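Local coordinates for protein (glyceraldehyde 3-phosphate dehydrogenase) (Sulfolobus solfataricus, PDB 1B7G), which oxidatively phosphorylates D-glyceraldehyde 3-phosphate in glycolysis, working as a homotetramer that accepts NAD or NADP but markedly prefers NADP, at residues V157-A162 and N203-T208; F222-L227 and D289-L294; V231-I236 and I285-D290. The protein carries 1 engineered substitution. One frame throughout, in Å; residues are numbered along the deposited sequence.

Interaction 1 of 3, residues V157-A162 and N203-T208. Unlike the reference sequence in segment 157-162: Lys159 (reference Asn).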
loop_
_atom_site.group_PDB
_atom_site.type_symbol
_atom_site.label_atom_id
_atom_site.label_comp_id
_atom_site.label_asym_id
_atom_site.label_seq_id
_atom_site.Cartn_x
_atom_site.Cartn_y
_atom_site.Cartn_z
ATOM N N VAL A 157 -0.231 -23.244 28.459
ATOM C CA VAL A 157 1.017 -22.511 28.289
ATOM C C VAL A 157 1.556 -22.179 29.674
ATOM O O VAL A 157 0.948 -21.465 30.474
ATOM C CB VAL A 157 0.850 -21.229 27.454
ATOM C CG1 VAL A 157 2.104 -20.382 27.447
ATOM C CG2 VAL A 157 0.418 -21.651 26.042
ATOM N N GLU A 158 2.727 -22.744 29.938
ATOM C CA GLU A 158 3.324 -22.571 31.261
ATOM C C GLU A 158 4.377 -21.490 31.275
ATOM O O GLU A 158 4.603 -20.844 32.302
ATOM C CB GLU A 158 3.925 -23.946 31.647
ATOM C CG GLU A 158 2.833 -24.982 31.845
ATOM C CD GLU A 158 1.988 -24.706 33.079
ATOM O OE1 GLU A 158 2.246 -23.706 33.788
ATOM O OE2 GLU A 158 1.062 -25.486 33.347
ATOM N N LYS A 159 4.993 -21.262 30.108
ATOM C CA LYS A 159 6.037 -20.253 30.026
ATOM C C LYS A 159 6.257 -19.706 28.612
ATOM O O LYS A 159 6.166 -20.389 27.632
ATOM C CB LYS A 159 7.375 -20.856 30.531
ATOM C CG LYS A 159 8.367 -19.731 30.816
ATOM C CD LYS A 159 9.779 -20.220 30.993
ATOM C CE LYS A 159 9.941 -21.091 32.222
ATOM N NZ LYS A 159 11.390 -21.300 32.528
ATOM N N VAL A 160 6.511 -18.382 28.546
ATOM C CA VAL A 160 6.761 -17.721 27.272
ATOM C C VAL A 160 8.042 -16.878 27.381
ATOM O O VAL A 160 8.148 -16.054 28.291
ATOM C CB VAL A 160 5.622 -16.761 26.852
ATOM C CG1 VAL A 160 5.990 -15.988 25.558
ATOM C CG2 VAL A 160 4.312 -17.487 26.610
ATOM N N ARG A 161 8.895 -17.042 26.377
ATOM C CA ARG A 161 10.066 -16.161 26.246
ATOM C C ARG A 161 9.998 -15.652 24.794
ATOM O O ARG A 161 9.744 -16.468 23.905
ATOM C CB ARG A 161 11.406 -16.839 26.517
ATOM C CG ARG A 161 11.566 -17.354 27.970
ATOM C CD ARG A 161 11.652 -16.185 28.923
ATOM N NE ARG A 161 11.888 -16.578 30.321
ATOM C CZ ARG A 161 10.907 -16.724 31.215
ATOM N NH1 ARG A 161 9.654 -16.508 30.800
ATOM N NH2 ARG A 161 11.139 -17.066 32.484
ATOM N N ALA A 162 10.058 -14.326 24.617
ATOM C CA ALA A 162 9.907 -13.824 23.261
ATOM C C ALA A 162 10.859 -12.627 23.035
ATOM O O ALA A 162 11.125 -11.860 23.927
ATOM C CB ALA A 162 8.470 -13.329 23.015
ATOM N N ASN A 203 -1.289 -15.042 35.631
ATOM C CA ASN A 203 -0.144 -15.728 36.282
ATOM C C ASN A 203 0.821 -16.367 35.318
ATOM O O ASN A 203 1.513 -17.347 35.663
ATOM C CB ASN A 203 -0.727 -16.743 37.281
ATOM C CG ASN A 203 -1.556 -16.056 38.362
ATOM O OD1 ASN A 203 -1.062 -15.170 39.062
ATOM N ND2 ASN A 203 -2.821 -16.438 38.483
ATOM N N LEU A 204 0.866 -15.915 34.076
ATOM C CA LEU A 204 1.733 -16.560 33.098
ATOM C C LEU A 204 3.180 -16.099 33.324
ATOM O O LEU A 204 3.397 -14.901 33.500
ATOM C CB LEU A 204 1.310 -16.249 31.669
ATOM C CG LEU A 204 2.323 -16.715 30.593
ATOM C CD1 LEU A 204 2.465 -18.235 30.614
ATOM C CD2 LEU A 204 1.826 -16.228 29.236
ATOM N N ASP A 205 4.088 -17.038 33.303
ATOM C CA ASP A 205 5.527 -16.663 33.474
ATOM C C ASP A 205 6.032 -16.264 32.064
ATOM O O ASP A 205 6.305 -17.124 31.225
ATOM C CB ASP A 205 6.255 -17.894 33.995
ATOM C CG ASP A 205 7.764 -17.791 34.029
ATOM O OD1 ASP A 205 8.357 -16.785 33.603
ATOM O OD2 ASP A 205 8.428 -18.739 34.491
ATOM N N ILE A 206 6.131 -14.979 31.822
ATOM C CA ILE A 206 6.526 -14.477 30.492
ATOM C C ILE A 206 7.583 -13.388 30.646
ATOM O O ILE A 206 7.564 -12.569 31.563
ATOM C CB ILE A 206 5.335 -13.935 29.655
ATOM C CG1 ILE A 206 5.810 -13.255 28.363
ATOM C CG2 ILE A 206 4.562 -12.923 30.496
ATOM C CD1 ILE A 206 4.734 -13.017 27.297
ATOM N N ALA A 207 8.585 -13.449 29.743
ATOM C CA ALA A 207 9.578 -12.391 29.730
ATOM C C ALA A 207 9.840 -12.052 28.271
ATOM O O ALA A 207 9.844 -12.910 27.387
ATOM C CB ALA A 207 10.837 -12.777 30.538
ATOM N N THR A 208 10.030 -10.782 27.978
ATOM C CA THR A 208 10.200 -10.351 26.600
ATOM C C THR A 208 11.331 -9.320 26.487
ATOM O O THR A 208 11.560 -8.568 27.419
ATOM C CB THR A 208 8.941 -9.623 26.076
ATOM O OG1 THR A 208 8.622 -8.575 26.983
ATOM C CG2 THR A 208 7.753 -10.565 25.904
HETATM O O HOH W 1 3.270 -19.602 34.209
#

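Interaction 2 of 3, residues F222-L227 and D289-L294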
loop_
_atom_site.group_PDB
_atom_site.type_symbol
_atom_site.label_atom_id
_atom_site.label_comp_id
_atom_site.label_asym_id
_atom_site.label_seq_id
_atom_site.Cartn_x
_atom_site.Cartn_y
_atom_site.Cartn_z
ATOM N N PHE A 222 9.738 -13.574 17.797
ATOM C CA PHE A 222 10.449 -14.880 17.748
ATOM C C PHE A 222 10.226 -15.514 19.117
ATOM O O PHE A 222 10.538 -14.869 20.127
ATOM C CB PHE A 222 11.930 -14.696 17.454
ATOM C CG PHE A 222 12.186 -13.974 16.149
ATOM C CD1 PHE A 222 12.123 -14.661 14.952
ATOM C CD2 PHE A 222 12.418 -12.612 16.127
ATOM C CE1 PHE A 222 12.327 -13.991 13.750
ATOM C CE2 PHE A 222 12.617 -11.936 14.928
ATOM C CZ PHE A 222 12.574 -12.635 13.739
ATOM N N ILE A 223 9.468 -16.606 19.136
ATOM C CA ILE A 223 8.974 -17.011 20.453
ATOM C C ILE A 223 9.233 -18.462 20.820
ATOM O O ILE A 223 9.483 -19.307 20.012
ATOM C CB ILE A 223 7.459 -16.789 20.634
ATOM C CG1 ILE A 223 6.732 -17.753 19.693
ATOM C CG2 ILE A 223 7.022 -15.356 20.387
ATOM C CD1 ILE A 223 5.296 -17.972 20.182
ATOM N N ASN A 224 9.312 -18.591 22.142
ATOM C CA ASN A 224 9.591 -19.903 22.728
ATOM C C ASN A 224 8.539 -20.121 23.831
ATOM O O ASN A 224 8.540 -19.402 24.813
ATOM C CB ASN A 224 10.997 -19.930 23.296
ATOM C CG ASN A 224 11.309 -21.230 24.025
ATOM O OD1 ASN A 224 10.635 -21.713 24.942
ATOM N ND2 ASN A 224 12.403 -21.852 23.595
ATOM N N ILE A 225 7.741 -21.160 23.591
ATOM C CA ILE A 225 6.656 -21.453 24.549
ATOM C C ILE A 225 6.958 -22.795 25.229
ATOM O O ILE A 225 7.417 -23.744 24.602
ATOM C CB ILE A 225 5.308 -21.554 23.805
ATOM C CG1 ILE A 225 4.869 -20.224 23.164
ATOM C CG2 ILE A 225 4.188 -22.037 24.742
ATOM C CD1 ILE A 225 3.759 -20.446 22.137
ATOM N N THR A 226 6.716 -22.829 26.562
ATOM C CA THR A 226 6.850 -24.117 27.252
ATOM C C THR A 226 5.441 -24.543 27.705
ATOM O O THR A 226 4.750 -23.701 28.280
ATOM C CB THR A 226 7.758 -24.053 28.493
ATOM O OG1 THR A 226 9.004 -23.524 28.091
ATOM C CG2 THR A 226 7.918 -25.448 29.107
ATOM N N LEU A 227 5.007 -25.699 27.262
ATOM C CA LEU A 227 3.670 -26.209 27.565
ATOM C C LEU A 227 3.671 -27.171 28.758
ATOM O O LEU A 227 4.698 -27.728 29.154
ATOM C CB LEU A 227 3.128 -26.972 26.342
ATOM C CG LEU A 227 3.173 -26.181 25.028
ATOM C CD1 LEU A 227 2.801 -27.049 23.850
ATOM C CD2 LEU A 227 2.280 -24.956 25.135
ATOM N N ASP A 289 8.202 -32.248 22.144
ATOM C CA ASP A 289 7.760 -32.510 23.512
ATOM C C ASP A 289 6.993 -31.295 24.035
ATOM O O ASP A 289 5.900 -31.057 23.533
ATOM C CB ASP A 289 8.908 -32.891 24.429
ATOM C CG ASP A 289 9.642 -34.159 24.052
ATOM O OD1 ASP A 289 9.088 -35.097 23.436
ATOM O OD2 ASP A 289 10.848 -34.210 24.385
ATOM N N ASP A 290 7.471 -30.668 25.103
ATOM C CA ASP A 290 6.787 -29.540 25.705
ATOM C C ASP A 290 7.325 -28.179 25.222
ATOM O O ASP A 290 6.861 -27.142 25.691
ATOM C CB ASP A 290 6.864 -29.578 27.228
ATOM C CG ASP A 290 8.247 -29.310 27.783
ATOM O OD1 ASP A 290 9.230 -29.194 27.025
ATOM O OD2 ASP A 290 8.361 -29.235 29.033
ATOM N N GLU A 291 8.235 -28.202 24.255
ATOM C CA GLU A 291 8.772 -26.958 23.743
ATOM C C GLU A 291 8.232 -26.626 22.359
ATOM O O GLU A 291 8.331 -27.420 21.426
ATOM C CB GLU A 291 10.299 -26.976 23.651
ATOM C CG GLU A 291 10.930 -25.621 23.910
ATOM C CD GLU A 291 12.385 -25.523 23.461
ATOM O OE1 GLU A 291 13.026 -26.559 23.221
ATOM O OE2 GLU A 291 12.857 -24.376 23.345
ATOM N N VAL A 292 7.718 -25.402 22.228
ATOM C CA VAL A 292 7.275 -24.922 20.932
ATOM C C VAL A 292 8.089 -23.652 20.577
ATOM O O VAL A 292 8.208 -22.727 21.384
ATOM C CB VAL A 292 5.787 -24.551 20.932
ATOM C CG1 VAL A 292 5.409 -23.932 19.589
ATOM C CG2 VAL A 292 4.911 -25.778 21.170
ATOM N N MET A 293 8.574 -23.611 19.353
ATOM C CA MET A 293 9.242 -22.397 18.876
ATOM C C MET A 293 8.575 -22.002 17.545
ATOM O O MET A 293 8.054 -22.880 16.909
ATOM C CB MET A 293 10.742 -22.584 18.719
ATOM C CG MET A 293 11.549 -22.274 19.969
ATOM S SD MET A 293 13.320 -22.655 19.827
ATOM C CE MET A 293 13.255 -24.430 19.834
ATOM N N LEU A 294 8.435 -20.717 17.282
ATOM C CA LEU A 294 7.918 -20.243 15.994
ATOM C C LEU A 294 8.184 -18.742 15.832
ATOM O O LEU A 294 8.523 -17.997 16.773
ATOM C CB LEU A 294 6.439 -20.589 15.796
ATOM C CG LEU A 294 5.477 -20.050 16.865
ATOM C CD1 LEU A 294 5.010 -18.655 16.526
ATOM C CD2 LEU A 294 4.287 -21.009 17.026
HETATM O O HOH W 2 6.181 -28.111 31.453
#

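Interaction 3 of 3, residues V231-I236 and I285-D290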
loop_
_atom_site.group_PDB
_atom_site.type_symbol
_atom_site.label_atom_id
_atom_site.label_comp_id
_atom_site.label_asym_id
_atom_site.label_seq_id
_atom_site.Cartn_x
_atom_site.Cartn_y
_atom_site.Cartn_z
ATOM N N VAL A 231 3.335 -32.400 23.360
ATOM C CA VAL A 231 2.297 -32.388 22.341
ATOM C C VAL A 231 2.855 -32.811 20.987
ATOM O O VAL A 231 4.067 -32.808 20.787
ATOM C CB VAL A 231 1.616 -31.014 22.141
ATOM C CG1 VAL A 231 0.964 -30.482 23.401
ATOM C CG2 VAL A 231 2.579 -29.989 21.572
ATOM N N GLU A 232 1.930 -32.933 20.037
ATOM C CA GLU A 232 2.321 -33.237 18.656
ATOM C C GLU A 232 2.255 -31.983 17.797
ATOM O O GLU A 232 1.315 -31.184 17.909
ATOM C CB GLU A 232 1.354 -34.292 18.108
ATOM C CG GLU A 232 1.598 -35.694 18.638
ATOM C CD GLU A 232 2.708 -36.406 17.887
ATOM O OE1 GLU A 232 3.393 -35.751 17.067
ATOM O OE2 GLU A 232 2.893 -37.620 18.116
ATOM N N LYS A 233 3.207 -31.811 16.889
ATOM C CA LYS A 233 3.205 -30.669 15.989
ATOM C C LYS A 233 1.872 -30.527 15.257
ATOM O O LYS A 233 1.299 -29.442 15.178
ATOM C CB LYS A 233 4.307 -30.791 14.926
ATOM C CG LYS A 233 4.328 -29.581 13.984
ATOM C CD LYS A 233 5.084 -29.935 12.709
ATOM C CE LYS A 233 6.127 -28.883 12.366
ATOM N NZ LYS A 233 7.473 -29.514 12.193
ATOM N N LYS A 234 1.369 -31.638 14.724
ATOM C CA LYS A 234 0.102 -31.676 14.024
ATOM C C LYS A 234 -1.021 -31.026 14.832
ATOM O O LYS A 234 -1.893 -30.386 14.233
ATOM C CB LYS A 234 -0.285 -33.106 13.638
ATOM C CG LYS A 234 -0.402 -34.046 14.840
ATOM C CD LYS A 234 -0.737 -35.464 14.396
ATOM C CE LYS A 234 -0.190 -36.490 15.381
ATOM N NZ LYS A 234 -0.321 -37.880 14.858
ATOM N N ASP A 235 -1.033 -31.165 16.145
ATOM C CA ASP A 235 -2.065 -30.496 16.950
ATOM C C ASP A 235 -1.839 -28.999 17.082
ATOM O O ASP A 235 -2.814 -28.231 17.011
ATOM C CB ASP A 235 -2.167 -31.183 18.322
ATOM C CG ASP A 235 -2.772 -32.583 18.105
ATOM O OD1 ASP A 235 -3.427 -32.780 17.049
ATOM O OD2 ASP A 235 -2.581 -33.440 18.971
ATOM N N ILE A 236 -0.583 -28.564 17.164
ATOM C CA ILE A 236 -0.300 -27.115 17.235
ATOM C C ILE A 236 -0.656 -26.452 15.910
ATOM O O ILE A 236 -1.248 -25.392 15.795
ATOM C CB ILE A 236 1.217 -26.921 17.467
ATOM C CG1 ILE A 236 1.602 -27.484 18.841
ATOM C CG2 ILE A 236 1.638 -25.472 17.333
ATOM C CD1 ILE A 236 0.767 -26.933 19.978
ATOM N N ILE A 285 7.291 -23.300 12.719
ATOM C CA ILE A 285 6.642 -24.054 13.761
ATOM C C ILE A 285 7.433 -25.288 14.152
ATOM O O ILE A 285 7.414 -26.331 13.511
ATOM C CB ILE A 285 5.185 -24.407 13.422
ATOM C CG1 ILE A 285 4.372 -23.101 13.222
ATOM C CG2 ILE A 285 4.613 -25.232 14.587
ATOM C CD1 ILE A 285 2.967 -23.421 12.632
ATOM N N TYR A 286 8.080 -25.161 15.306
ATOM C CA TYR A 286 8.914 -26.223 15.868
ATOM C C TYR A 286 8.340 -26.767 17.169
ATOM O O TYR A 286 8.263 -26.066 18.177
ATOM C CB TYR A 286 10.307 -25.647 16.053
ATOM C CG TYR A 286 11.316 -26.514 16.755
ATOM C CD1 TYR A 286 11.265 -26.758 18.124
ATOM C CD2 TYR A 286 12.354 -27.080 16.036
ATOM C CE1 TYR A 286 12.209 -27.560 18.752
ATOM C CE2 TYR A 286 13.307 -27.877 16.649
ATOM C CZ TYR A 286 13.232 -28.104 18.002
ATOM O OH TYR A 286 14.192 -28.905 18.581
ATOM N N VAL A 287 7.909 -28.025 17.147
ATOM C CA VAL A 287 7.320 -28.678 18.297
ATOM C C VAL A 287 8.154 -29.899 18.673
ATOM O O VAL A 287 8.395 -30.774 17.844
ATOM C CB VAL A 287 5.874 -29.123 18.001
ATOM C CG1 VAL A 287 5.255 -29.716 19.257
ATOM C CG2 VAL A 287 5.056 -27.969 17.423
ATOM N N LYS A 288 8.665 -29.865 19.897
ATOM C CA LYS A 288 9.379 -31.002 20.448
ATOM C C LYS A 288 9.003 -31.215 21.916
ATOM O O LYS A 288 9.436 -30.481 22.799
ATOM C CB LYS A 288 10.898 -30.922 20.334
ATOM C CG LYS A 288 11.518 -32.304 20.595
ATOM C CD LYS A 288 13.034 -32.261 20.626
ATOM C CE LYS A 288 13.571 -33.695 20.503
ATOM N NZ LYS A 288 14.838 -33.859 21.271
ATOM N N ASP A 289 8.202 -32.248 22.144
ATOM C CA ASP A 289 7.760 -32.510 23.512
ATOM C C ASP A 289 6.993 -31.295 24.035
ATOM O O ASP A 289 5.900 -31.057 23.533
ATOM C CB ASP A 289 8.908 -32.891 24.429
ATOM C CG ASP A 289 9.642 -34.159 24.052
ATOM O OD1 ASP A 289 9.088 -35.097 23.436
ATOM O OD2 ASP A 289 10.848 -34.210 24.385
ATOM N N ASP A 290 7.471 -30.668 25.103
ATOM C CA ASP A 290 6.787 -29.540 25.705
ATOM C C ASP A 290 7.325 -28.179 25.222
ATOM O O ASP A 290 6.861 -27.142 25.691
ATOM C CB ASP A 290 6.864 -29.578 27.228
ATOM C CG ASP A 290 8.247 -29.310 27.783
ATOM O OD1 ASP A 290 9.230 -29.194 27.025
ATOM O OD2 ASP A 290 8.361 -29.235 29.033
HETATM O O HOH W 3 9.391 -29.825 15.074
HETATM O O HOH W 4 9.733 -27.714 11.794
#

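Interaction 1 of 3, residues V157-A162 and N203-T208
Arg161 grips the Asp205 carboxylate end-on, both terminal nitrogens converging on one oxygen: NH2 lies 3.0 Å from Asp205 OD1 on its syn side, while NH1 reaches OD1 from above the carboxylate plane at 3.1 Å. The two planes stand 52° apart. NH1 also bonds Val160 O, which accepts Ala207 N as well. The methyl of Ala207 and Lys159 CD flank opposite guanidinium faces, toward the rim. Lys159, where the reference sequence has asparagine, runs alongside Asp205, its NZ 4.4 Å from OD2. On the other sheet face Val160 CG1 meets Ile206 CD1 at 3.7 Å, and Leu204, with CG anti to its amide nitrogen (chi1 171°), sends CD2 to Val160 CG2 and CD1 to Val157 CG1. Helix 139-152 covers this face through Ile148. Strands 157-167 and 205-213 are parallel neighbours in the mixed sheet of the C-terminal domain, with Val160 N 3.0 Å from Asp205 O and Ala162 N bonded to Ala207 O. A water joins Glu158 O, Asn203 O and Asp205 N, beside the classic bulge of Glu158 and Lys159 opposite Thr226. The pair thus carries charge on one face and mainly hydrocarbon on the other, and the nearby cations would probably favour an ionised Asp205.

Interaction 2 of 3, residues F222-L227 and D289-L294
Asn224 ND2 donates to Glu291 OE2 at 2.6 Å, the shortest polar bond between these strands. The carboxylate oxygen receives it on the anti lone pair, away from OE1, but the bond is bent, with an N-H...O angle of 132°, and the acceptor is tilted out of the amide plane. The two side chains cross at about a right angle. Asn224 swings CG anti to its own backbone nitrogen (chi1 175°), which carries the amide over the neighbouring strand, and Glu291 meets it with a chain extended beyond CG. Met293 CG lies 3.7 Å from Asn224 ND2, placing an aliphatic segment beside the amide, while farther along this face Thr226 CG2 runs alongside the Asp290 carboxylate.

The other face is wholly apolar. Ile223 CG1 and CD1 lie side by side with Leu294, each 3.7 Å from its CD1. Leu227 CD1 crosses to Val292 CG2 at 3.6 Å, and the branched CB atoms of Ile225 and Val292 oppose one another.

The backbone frame is an antiparallel ladder. Ile225 and Val292 form a hydrogen-bonded pair with almost straight bonds, Ile225 N to Val292 O being 2.7 Å; Ile223 and Leu294 form another, and Leu227 N bonds Asp290 O at 2.8 Å. Asn224 with Met293 and Thr226 with Glu291 are the intervening non-hydrogen-bonded pairs.

Strand 219-227 lies between strands 157-167 and 291-298 in the mixed sheet of the C-terminal domain. Ile223 touches Ala162 and Ile225 touches Val157 on the first, while strand 291-298 is flanked beyond by strand 278-288, where Met293 meets Tyr286 and Leu294 meets Ile285.

Interaction 3 of 3, residues V231-I236 and I285-D290
Val287 packs against Val231, Lys233 and Ile236, its two methyls serving different partners. CG1 meets Val231 CG2 at 3.5 Å, the two side chains crossing at about a right angle, whereas CG2 lies 3.8 Å from Ile236 CG1 and against Lys233 CA. This division follows from its torsion, which puts CG1 anti to the amide nitrogen (chi1 -176°) and CG2 beside it. Ile236 CG2 adds a looser touch on Ile285 CG2 at 4.1 Å. An alanine in place of Val287 would remove both methyls and is likely to open a gap between Val231, Lys233 and Ile236.

Polar links lie at the two ends. Val231 N donates to Asp289 O at 2.9 Å, approaching from above the carbonyl plane. At the other end, Lys233 packs its CB and CG against Val287, and its bent chain carries NZ to a water at 2.9 Å that in turn donates to Ile285 O.

Glu232 occupies the N-cap position of helix 233-241, and the contact sets the first turn of that helix against strand 278-288. Leu237 and Leu240, farther along the helix, continue the packing over Ile285, and Val154 from a loop touches Val231 and Ile236. Strand 291-298 lies beyond strand 278-288 in the sheet.

Two of the three contacts are strand pairings in one mixed sheet, and the third packs a helix start against it. Interactions 1 and 2 meet where strand 157-167 neighbours strand 219-227, Lys159 O lying 2.7 Å from Thr226 N. Interactions 2 and 3 share Asp289 and Asp290, at the turn from strand 278-288 into 291-298. Interactions 1 and 3 do not touch, their centres about 17 Å apart. Both strand pairings combine a buried hydrocarbon face with a more exposed polar one, holding an ion pair in interaction 1 and an amide-carboxylate bond in interaction 2. Interaction 3 is more peripheral, relying on aliphatic packing, one direct backbone bond and water.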